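Local coordinates for cyclic nucleotide-binding protein (Ruegeria pomeroyi, PDB 3FX3) that probably acts as a DNA-binding transcription regulator of the Crp type, joining a cyclic nucleotide-binding domain to a helix-turn-helix domain, at residues N15-L18 and I19-L22; L45-Q48 and E49-A52; A151-G154 and A155-V158. All coordinates share one frame; numbering follows the deposited sequence.

Contact 1: residues N15-L18 and I19-L22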
ATOM      1  N   ASN B  15     -16.186   4.454   1.966  0.50 31.67           N
ATOM      2  CA  ASN B  15     -15.236   3.357   1.873  0.50 31.82           C
ATOM      3  C   ASN B  15     -14.064   3.627   0.923  0.50 31.42           C
ATOM      4  O   ASN B  15     -13.113   2.854   0.893  0.50 31.11           O
ATOM      5  CB  ASN B  15     -15.976   2.090   1.414  0.50 32.28           C
ATOM      6  CG  ASN B  15     -17.014   1.626   2.415  0.50 32.23           C
ATOM      7  OD1 ASN B  15     -16.851   1.787   3.632  0.50 32.54           O
ATOM      8  ND2 ASN B  15     -18.096   1.058   1.908  0.50 32.98           N
ATOM      9  N   SER B  16     -14.131   4.703   0.140  1.00 30.97           N
ATOM     10  CA  SER B  16     -13.085   4.984  -0.841  1.00 31.02           C
ATOM     11  C   SER B  16     -11.797   5.528  -0.205  1.00 30.96           C
ATOM     12  O   SER B  16     -11.816   6.164   0.841  1.00 30.85           O
ATOM     13  CB  SER B  16     -13.570   5.984  -1.882  1.00 30.98           C
ATOM     14  OG  SER B  16     -13.696   7.294  -1.338  1.00 28.77           O
ATOM     15  N   LEU B  17     -10.692   5.268  -0.866  1.00 30.52           N
ATOM     16  CA  LEU B  17      -9.405   5.833  -0.497  1.00 31.87           C
ATOM     17  C   LEU B  17      -9.441   7.358  -0.275  1.00 31.50           C
ATOM     18  O   LEU B  17      -8.921   7.864   0.731  1.00 31.46           O
ATOM     19  CB  LEU B  17      -8.396   5.495  -1.598  1.00 32.22           C
ATOM     20  CG  LEU B  17      -6.965   5.882  -1.332  1.00 35.14           C
ATOM     21  CD1 LEU B  17      -6.465   4.935  -0.218  1.00 37.61           C
ATOM     22  CD2 LEU B  17      -6.102   5.795  -2.602  1.00 33.24           C
ATOM     23  N   LEU B  18     -10.045   8.085  -1.207  1.00 30.31           N
ATOM     24  CA  LEU B  18     -10.171   9.540  -1.079  1.00 30.27           C
ATOM     25  C   LEU B  18     -10.829   9.931   0.247  1.00 29.86           C
ATOM     26  O   LEU B  18     -10.288  10.724   1.020  1.00 28.97           O
ATOM     27  CB  LEU B  18     -10.999  10.109  -2.213  1.00 29.67           C
ATOM     28  CG  LEU B  18     -11.265  11.611  -2.178  1.00 31.12           C
ATOM     29  CD1 LEU B  18      -9.972  12.432  -2.341  1.00 31.12           C
ATOM     30  CD2 LEU B  18     -12.263  11.951  -3.277  1.00 33.24           C
ATOM     31  N   ILE B  19     -12.008   9.372   0.487  1.00 29.39           N
ATOM     32  CA  ILE B  19     -12.819   9.825   1.600  1.00 29.56           C
ATOM     33  C   ILE B  19     -12.286   9.282   2.949  1.00 30.21           C
ATOM     34  O   ILE B  19     -12.254  10.001   3.943  1.00 29.89           O
ATOM     35  CB  ILE B  19     -14.301   9.483   1.392  1.00 29.60           C
ATOM     36  CG1 ILE B  19     -14.803  10.123   0.083  1.00 29.34           C
ATOM     37  CG2 ILE B  19     -15.134   9.945   2.626  1.00 26.93           C
ATOM     38  CD1 ILE B  19     -14.683  11.681   0.007  1.00 29.42           C
ATOM     39  N   ARG B  20     -11.811   8.049   2.955  1.00 30.99           N
ATOM     40  CA  ARG B  20     -11.157   7.505   4.143  1.00 33.57           C
ATOM     41  C   ARG B  20      -9.940   8.328   4.563  1.00 33.06           C
ATOM     42  O   ARG B  20      -9.590   8.304   5.720  1.00 33.36           O
ATOM     43  CB  ARG B  20     -10.643   6.085   3.909  1.00 33.60           C
ATOM     44  CG  ARG B  20     -11.630   4.976   4.126  1.00 38.94           C
ATOM     45  CD  ARG B  20     -10.885   3.645   3.876  1.00 45.58           C
ATOM     46  NE  ARG B  20     -10.751   3.342   2.438  1.00 50.58           N
ATOM     47  CZ  ARG B  20      -9.790   2.591   1.860  1.00 51.92           C
ATOM     48  NH1 ARG B  20      -8.780   2.053   2.560  1.00 51.61           N
ATOM     49  NH2 ARG B  20      -9.852   2.376   0.543  1.00 52.08           N
ATOM     50  N   SER B  21      -9.261   8.976   3.618  1.00 32.22           N
ATOM     51  CA  SER B  21      -8.076   9.752   3.956  1.00 32.06           C
ATOM     52  C   SER B  21      -8.377  11.109   4.595  1.00 31.59           C
ATOM     53  O   SER B  21      -7.474  11.736   5.138  1.00 31.54           O
ATOM     54  CB  SER B  21      -7.236   9.962   2.718  1.00 32.39           C
ATOM     55  OG  SER B  21      -6.882   8.680   2.183  1.00 32.31           O
ATOM     56  N   LEU B  22      -9.611  11.578   4.500  1.00 31.05           N
ATOM     57  CA  LEU B  22      -9.940  12.910   4.965  1.00 31.19           C
ATOM     58  C   LEU B  22     -10.171  12.950   6.483  1.00 30.63           C
ATOM     59  O   LEU B  22     -10.618  11.994   7.079  1.00 30.55           O
ATOM     60  CB  LEU B  22     -11.201  13.431   4.306  1.00 30.46           C
ATOM     61  CG  LEU B  22     -11.264  13.485   2.802  1.00 33.27           C
ATOM     62  CD1 LEU B  22     -12.680  13.935   2.389  1.00 31.12           C
ATOM     63  CD2 LEU B  22     -10.171  14.385   2.205  1.00 33.98           C
TER

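Contact 2: residues L45-Q48 and E49-A52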
ATOM      1  N   LEU B  45     -16.753   8.426 -19.365  1.00 26.81           N
ATOM      2  CA  LEU B  45     -16.675   9.331 -18.202  1.00 26.90           C
ATOM      3  C   LEU B  45     -15.730  10.454 -18.528  1.00 27.23           C
ATOM      4  O   LEU B  45     -16.038  11.603 -18.272  1.00 27.08           O
ATOM      5  CB  LEU B  45     -16.157   8.617 -16.953  1.00 26.83           C
ATOM      6  CG  LEU B  45     -17.109   7.696 -16.192  1.00 26.09           C
ATOM      7  CD1 LEU B  45     -17.397   6.416 -16.995  1.00 24.82           C
ATOM      8  CD2 LEU B  45     -16.508   7.363 -14.820  1.00 26.11           C
ATOM      9  N   PHE B  46     -14.563  10.105 -19.081  1.00 26.91           N
ATOM     10  CA  PHE B  46     -13.641  11.079 -19.594  1.00 26.79           C
ATOM     11  C   PHE B  46     -12.704  10.435 -20.570  1.00 26.66           C
ATOM     12  O   PHE B  46     -12.571   9.231 -20.617  1.00 26.68           O
ATOM     13  CB  PHE B  46     -12.843  11.761 -18.477  1.00 26.80           C
ATOM     14  CG  PHE B  46     -12.079  10.810 -17.566  1.00 26.78           C
ATOM     15  CD1 PHE B  46     -10.831  10.323 -17.927  1.00 26.63           C
ATOM     16  CD2 PHE B  46     -12.593  10.450 -16.332  1.00 27.36           C
ATOM     17  CE1 PHE B  46     -10.129   9.461 -17.086  1.00 28.03           C
ATOM     18  CE2 PHE B  46     -11.895   9.585 -15.476  1.00 26.54           C
ATOM     19  CZ  PHE B  46     -10.665   9.098 -15.850  1.00 26.46           C
ATOM     20  N   LEU B  47     -12.024  11.280 -21.315  1.00 27.55           N
ATOM     21  CA  LEU B  47     -11.068  10.860 -22.315  1.00 28.31           C
ATOM     22  C   LEU B  47      -9.662  11.375 -21.987  1.00 28.90           C
ATOM     23  O   LEU B  47      -9.473  12.470 -21.435  1.00 28.15           O
ATOM     24  CB  LEU B  47     -11.491  11.385 -23.703  1.00 27.99           C
ATOM     25  CG  LEU B  47     -12.797  10.862 -24.304  1.00 28.72           C
ATOM     26  CD1 LEU B  47     -13.077  11.557 -25.683  1.00 21.93           C
ATOM     27  CD2 LEU B  47     -12.726   9.297 -24.434  1.00 26.45           C
ATOM     28  N   GLN B  48      -8.692  10.551 -22.367  1.00 29.74           N
ATOM     29  CA  GLN B  48      -7.290  10.889 -22.392  1.00 30.11           C
ATOM     30  C   GLN B  48      -7.067  12.294 -22.954  1.00 30.04           C
ATOM     31  O   GLN B  48      -7.656  12.637 -23.946  1.00 29.50           O
ATOM     32  CB  GLN B  48      -6.595   9.873 -23.296  1.00 30.56           C
ATOM     33  CG  GLN B  48      -5.239   9.491 -22.880  1.00 33.38           C
ATOM     34  CD  GLN B  48      -4.600   8.435 -23.793  1.00 34.89           C
ATOM     35  OE1 GLN B  48      -5.144   7.342 -24.025  1.00 34.55           O
ATOM     36  NE2 GLN B  48      -3.440   8.774 -24.314  1.00 36.83           N
ATOM     37  N   GLU B  49      -6.186  13.058 -22.307  1.00 30.11           N
ATOM     38  CA  GLU B  49      -5.853  14.446 -22.608  1.00 30.86           C
ATOM     39  C   GLU B  49      -6.855  15.504 -22.141  1.00 30.47           C
ATOM     40  O   GLU B  49      -6.539  16.671 -22.195  1.00 30.54           O
ATOM     41  CB  GLU B  49      -5.518  14.677 -24.099  1.00 31.55           C
ATOM     42  CG  GLU B  49      -4.472  13.723 -24.655  1.00 34.13           C
ATOM     43  CD  GLU B  49      -3.186  13.698 -23.836  1.00 38.73           C
ATOM     44  OE1 GLU B  49      -2.764  14.768 -23.312  1.00 39.56           O
ATOM     45  OE2 GLU B  49      -2.611  12.593 -23.717  1.00 42.11           O
ATOM     46  N   GLU B  50      -8.042  15.130 -21.684  1.00 30.39           N
ATOM     47  CA  GLU B  50      -8.957  16.124 -21.132  1.00 30.40           C
ATOM     48  C   GLU B  50      -8.442  16.637 -19.769  1.00 31.10           C
ATOM     49  O   GLU B  50      -7.556  16.022 -19.187  1.00 30.70           O
ATOM     50  CB  GLU B  50     -10.366  15.540 -21.023  1.00 30.39           C
ATOM     51  CG  GLU B  50     -11.000  15.247 -22.415  1.00 28.59           C
ATOM     52  CD  GLU B  50     -12.365  14.564 -22.331  1.00 27.64           C
ATOM     53  OE1 GLU B  50     -12.781  14.079 -21.243  1.00 25.77           O
ATOM     54  OE2 GLU B  50     -13.049  14.517 -23.359  1.00 27.00           O
ATOM     55  N   LYS B  51      -8.974  17.763 -19.289  1.00 32.09           N
ATOM     56  CA  LYS B  51      -8.569  18.337 -17.991  1.00 33.48           C
ATOM     57  C   LYS B  51      -9.170  17.539 -16.859  1.00 32.71           C
ATOM     58  O   LYS B  51     -10.337  17.162 -16.911  1.00 32.27           O
ATOM     59  CB  LYS B  51      -9.074  19.775 -17.818  1.00 34.32           C
ATOM     60  CG  LYS B  51      -8.515  20.753 -18.791  1.00 39.21           C
ATOM     61  CD  LYS B  51      -9.048  22.192 -18.513  1.00 44.35           C
ATOM     62  CE  LYS B  51      -9.069  23.062 -19.794  1.00 46.27           C
ATOM     63  NZ  LYS B  51      -9.451  24.500 -19.489  1.00 49.25           N
ATOM     64  N   ALA B  52      -8.391  17.315 -15.813  1.00 32.74           N
ATOM     65  CA  ALA B  52      -8.851  16.514 -14.683  1.00 32.57           C
ATOM     66  C   ALA B  52      -9.605  17.425 -13.713  1.00 32.84           C
ATOM     67  O   ALA B  52      -9.025  17.969 -12.782  1.00 35.49           O
ATOM     68  CB  ALA B  52      -7.665  15.839 -13.984  1.00 32.20           C
TER

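Contact 3: residues A151-G154 and A155-V158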
ATOM      1  N   ALA B 151       0.654 -16.970   1.215  1.00 36.31           N
ATOM      2  CA  ALA B 151       0.456 -18.415   1.048  1.00 36.31           C
ATOM      3  C   ALA B 151      -0.875 -18.776   0.365  1.00 36.17           C
ATOM      4  O   ALA B 151      -1.064 -19.914  -0.043  1.00 36.71           O
ATOM      5  CB  ALA B 151       0.544 -19.107   2.422  1.00 36.26           C
ATOM      6  N   GLN B 152      -1.807 -17.837   0.256  1.00 35.88           N
ATOM      7  CA  GLN B 152      -3.095 -18.132  -0.374  1.00 35.97           C
ATOM      8  C   GLN B 152      -2.969 -18.669  -1.813  1.00 34.95           C
ATOM      9  O   GLN B 152      -2.161 -18.181  -2.594  1.00 34.42           O
ATOM     10  CB  GLN B 152      -4.014 -16.901  -0.340  1.00 36.28           C
ATOM     11  CG  GLN B 152      -4.627 -16.697   1.046  1.00 38.22           C
ATOM     12  CD  GLN B 152      -5.557 -15.483   1.141  1.00 42.19           C
ATOM     13  OE1 GLN B 152      -5.324 -14.428   0.516  1.00 44.58           O
ATOM     14  NE2 GLN B 152      -6.616 -15.624   1.940  1.00 43.35           N
ATOM     15  N   THR B 153      -3.766 -19.690  -2.136  1.00 33.93           N
ATOM     16  CA  THR B 153      -3.855 -20.188  -3.510  1.00 33.63           C
ATOM     17  C   THR B 153      -4.694 -19.260  -4.406  1.00 33.50           C
ATOM     18  O   THR B 153      -5.413 -18.372  -3.922  1.00 33.27           O
ATOM     19  CB  THR B 153      -4.527 -21.584  -3.580  1.00 33.76           C
ATOM     20  OG1 THR B 153      -5.918 -21.451  -3.242  1.00 32.18           O
ATOM     21  CG2 THR B 153      -3.808 -22.596  -2.648  1.00 32.10           C
ATOM     22  N   GLY B 154      -4.620 -19.485  -5.716  1.00 32.86           N
ATOM     23  CA  GLY B 154      -5.459 -18.743  -6.638  1.00 32.60           C
ATOM     24  C   GLY B 154      -6.923 -18.687  -6.218  1.00 32.25           C
ATOM     25  O   GLY B 154      -7.528 -17.610  -6.180  1.00 31.61           O
ATOM     26  N   ALA B 155      -7.509 -19.847  -5.935  1.00 31.64           N
ATOM     27  CA  ALA B 155      -8.911 -19.899  -5.555  1.00 31.82           C
ATOM     28  C   ALA B 155      -9.133 -19.041  -4.319  1.00 31.88           C
ATOM     29  O   ALA B 155     -10.140 -18.316  -4.231  1.00 32.36           O
ATOM     30  CB  ALA B 155      -9.376 -21.369  -5.302  1.00 31.95           C
ATOM     31  N   GLN B 156      -8.202 -19.124  -3.363  1.00 31.65           N
ATOM     32  CA  GLN B 156      -8.324 -18.374  -2.115  1.00 31.62           C
ATOM     33  C   GLN B 156      -8.284 -16.881  -2.379  1.00 31.41           C
ATOM     34  O   GLN B 156      -9.019 -16.116  -1.757  1.00 30.91           O
ATOM     35  CB  GLN B 156      -7.239 -18.771  -1.100  1.00 31.32           C
ATOM     36  CG  GLN B 156      -7.506 -20.140  -0.470  1.00 33.06           C
ATOM     37  CD  GLN B 156      -6.429 -20.583   0.488  1.00 33.38           C
ATOM     38  OE1 GLN B 156      -5.256 -20.624   0.135  1.00 34.62           O
ATOM     39  NE2 GLN B 156      -6.828 -20.944   1.707  1.00 34.21           N
ATOM     40  N   ARG B 157      -7.432 -16.466  -3.308  1.00 31.62           N
ATOM     41  CA  ARG B 157      -7.333 -15.041  -3.627  1.00 32.19           C
ATOM     42  C   ARG B 157      -8.619 -14.517  -4.228  1.00 31.42           C
ATOM     43  O   ARG B 157      -9.007 -13.409  -3.937  1.00 30.62           O
ATOM     44  CB  ARG B 157      -6.153 -14.762  -4.544  1.00 32.50           C
ATOM     45  CG  ARG B 157      -4.775 -15.001  -3.866  1.00 34.86           C
ATOM     46  CD  ARG B 157      -3.666 -14.987  -4.922  1.00 38.84           C
ATOM     47  NE  ARG B 157      -3.660 -13.683  -5.526  1.00 43.01           N
ATOM     48  CZ  ARG B 157      -3.516 -13.389  -6.807  1.00 42.11           C
ATOM     49  NH1 ARG B 157      -3.307 -14.298  -7.743  1.00 42.37           N
ATOM     50  NH2 ARG B 157      -3.558 -12.126  -7.126  1.00 44.01           N
ATOM     51  N   VAL B 158      -9.303 -15.336  -5.026  1.00 31.44           N
ATOM     52  CA  VAL B 158     -10.573 -14.917  -5.636  1.00 31.13           C
ATOM     53  C   VAL B 158     -11.669 -14.850  -4.571  1.00 31.29           C
ATOM     54  O   VAL B 158     -12.490 -13.907  -4.562  1.00 30.59           O
ATOM     55  CB  VAL B 158     -10.971 -15.859  -6.790  1.00 31.14           C
ATOM     56  CG1 VAL B 158     -12.384 -15.534  -7.326  1.00 30.28           C
ATOM     57  CG2 VAL B 158      -9.922 -15.771  -7.890  1.00 31.02           C
TER

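Contact 1: residues N15-L18 and I19-L22
Ser-16 is the N-cap of the short helix 17-20: its OG accepts from Ile-19 N at 3.2 Å, with an N-H...O angle of 162°. A chi1 of 71° places OG between the backbone N and the carbonyl carbon of Ser-16, where it meets Ile-19 N; it also bonds Ala-13 O. Arg-20 N to Ser-16 O, at 2.8 Å, is the shortest backbone bond across the two segments.

Arg-20 folds back against the chain that enters the helix. Its chain bends at chi3 (-80°), which brings Arg-20 NE to 2.9 Å from Asn-15 O. This bond is well bent, the donor stands above the carbonyl plane, well off any lone pair, and NH2 adds a weak bond to the same oxygen. Leu-17 CD1 lies over one face of the guanidinium.

The apolar contact is Leu-18 CG against Ile-19 CD1, 4.1 Å apart. Ile-19 continues onto Val-27 and Leu-30 of helix 24-31, while Leu-18 rests on Phe-117. Ser-21 packs on Phe-136 of the second subunit, and Leu-17 on His-140 of that subunit.

Two donors grip Leu-17 O from opposite faces of its plane: Ser-21 OG at 2.6 Å and Ser-21 N at 3.1 Å.

Contact 2: residues L45-Q48 and E49-A52
Glu-50 lays its side chain back across Leu-47, the two residues being the ends of a type II beta turn. CG of Glu-50 is anti to its carbonyl carbon and the chain runs extended from there, which carries the carboxylate past Leu-47 O to the backbone beyond. There Glu-50 OE1 accepts from Leu-47 N at 2.9 Å. The N-H points almost straight at the oxygen, 167°, yet it arrives from above the carboxylate plane, 74° out of it. The second oxygen, Glu-50 OE2, lies over the apolar part of the same residue, 3.5 Å from Leu-47 CB. The turn itself is closed by Glu-50 N to Leu-47 O, 3.0 Å, and one leucine backbone is therefore tied to Glu-50 through both its N and its O.

At the turn's two central positions, Gln-48 and Glu-49 run side by side and point the same way. Their amide and carboxylate planes stand 62° apart, and Gln-48 NE2 stays 4.0 Å from Glu-49 OE2, a distance that speaks for adjacency and not for a bond. Gln-48 OE1 accepts from Met-68 N of strand 62-68.

The turn follows strand 44-46 in the cyclic nucleotide-binding domain, where Leu-45 and Phe-46 both face Ala-101 of strand 100-103 in a classic beta bulge. Beyond it, Gln-48 N bonds Ser-100 OG, and the backbones of Glu-49 and Glu-50 pair with Tyr-97, whose ring stacks on Phe-46, before the chain continues to strand 54-58.

Contact 3: residues A151-G154 and A155-V158
Thr-153 O receives Arg-157 N at 2.8 Å, the shortest hydrogen bond between 151-154 and 155-158; the C=O...N angle of 167° places the donor nearly in line with the carbonyl. Arg-157 CG also lies beside Thr-153 O, at 3.4 Å, as the side chain sets out along the first turn. Next in the same helical pattern, Val-158 N reaches Gly-154 O at 3.1 Å.

Two reciprocal bonds link Thr-153 with Gln-156. In one direction Gln-156 OE1 accepts from Thr-153 N, 2.9 Å away, with an N-H...O angle of 168°; the donor lies in the amide carbonyl plane, on a lone pair. In the other, Thr-153 OG1 accepts from Gln-156 N at 3.3 Å, the first torsion of the threonine having set its hydroxyl between the backbone N and the carbonyl carbon, within range of that donor. Together they are a capping box at the start of helix 154-165, with Thr-153 as N-cap. The helix lies in the Crp-like helix-turn-helix region, reached by the loop from helix 125-147.

The rest of the Gln-156 amide is held too: NE2 bonds Ser-228 O and Tyr-225 O, so both ends of the amide are occupied and its rotation is fixed. Gln-152 crosses the aliphatic part of Gln-156 at an angle, with Gln-152 CB 3.8 Å from Gln-156 CB and the two amide planes 51° apart. Gln-152 NE2 bonds Glu-160 OE1 and Ala-226 O.

Arg-157, its chain bent at chi3, sends NH2 to Leu-188 O and packs on Leu-149 of the second subunit. On helix 192-203, Leu-195, Ala-198 and Leu-202 receive Val-158, whose CG2 also lies 3.5 Å from Gly-154 O.

How the contacts relate
The three contacts follow one another along the chain and none touches another. Contacts 1 and 2 have centres 22 Å apart and nearest atoms about 12 Å apart: the first is a buried helical turn packed against helix 125-147, the second a surface turn of the beta domain. Contact 3 lies in the helix-turn-helix part, which probably binds DNA, its centre 27 Å from that of contact 1 and 36 Å from that of contact 2, on the opposite side of the chain's centre from the latter. Contacts 1 and 3 both reach the second subunit, whereas contact 2 does not. A phosphate ion, probably from the crystallisation liquor, lies near Gly-154 in contact 3.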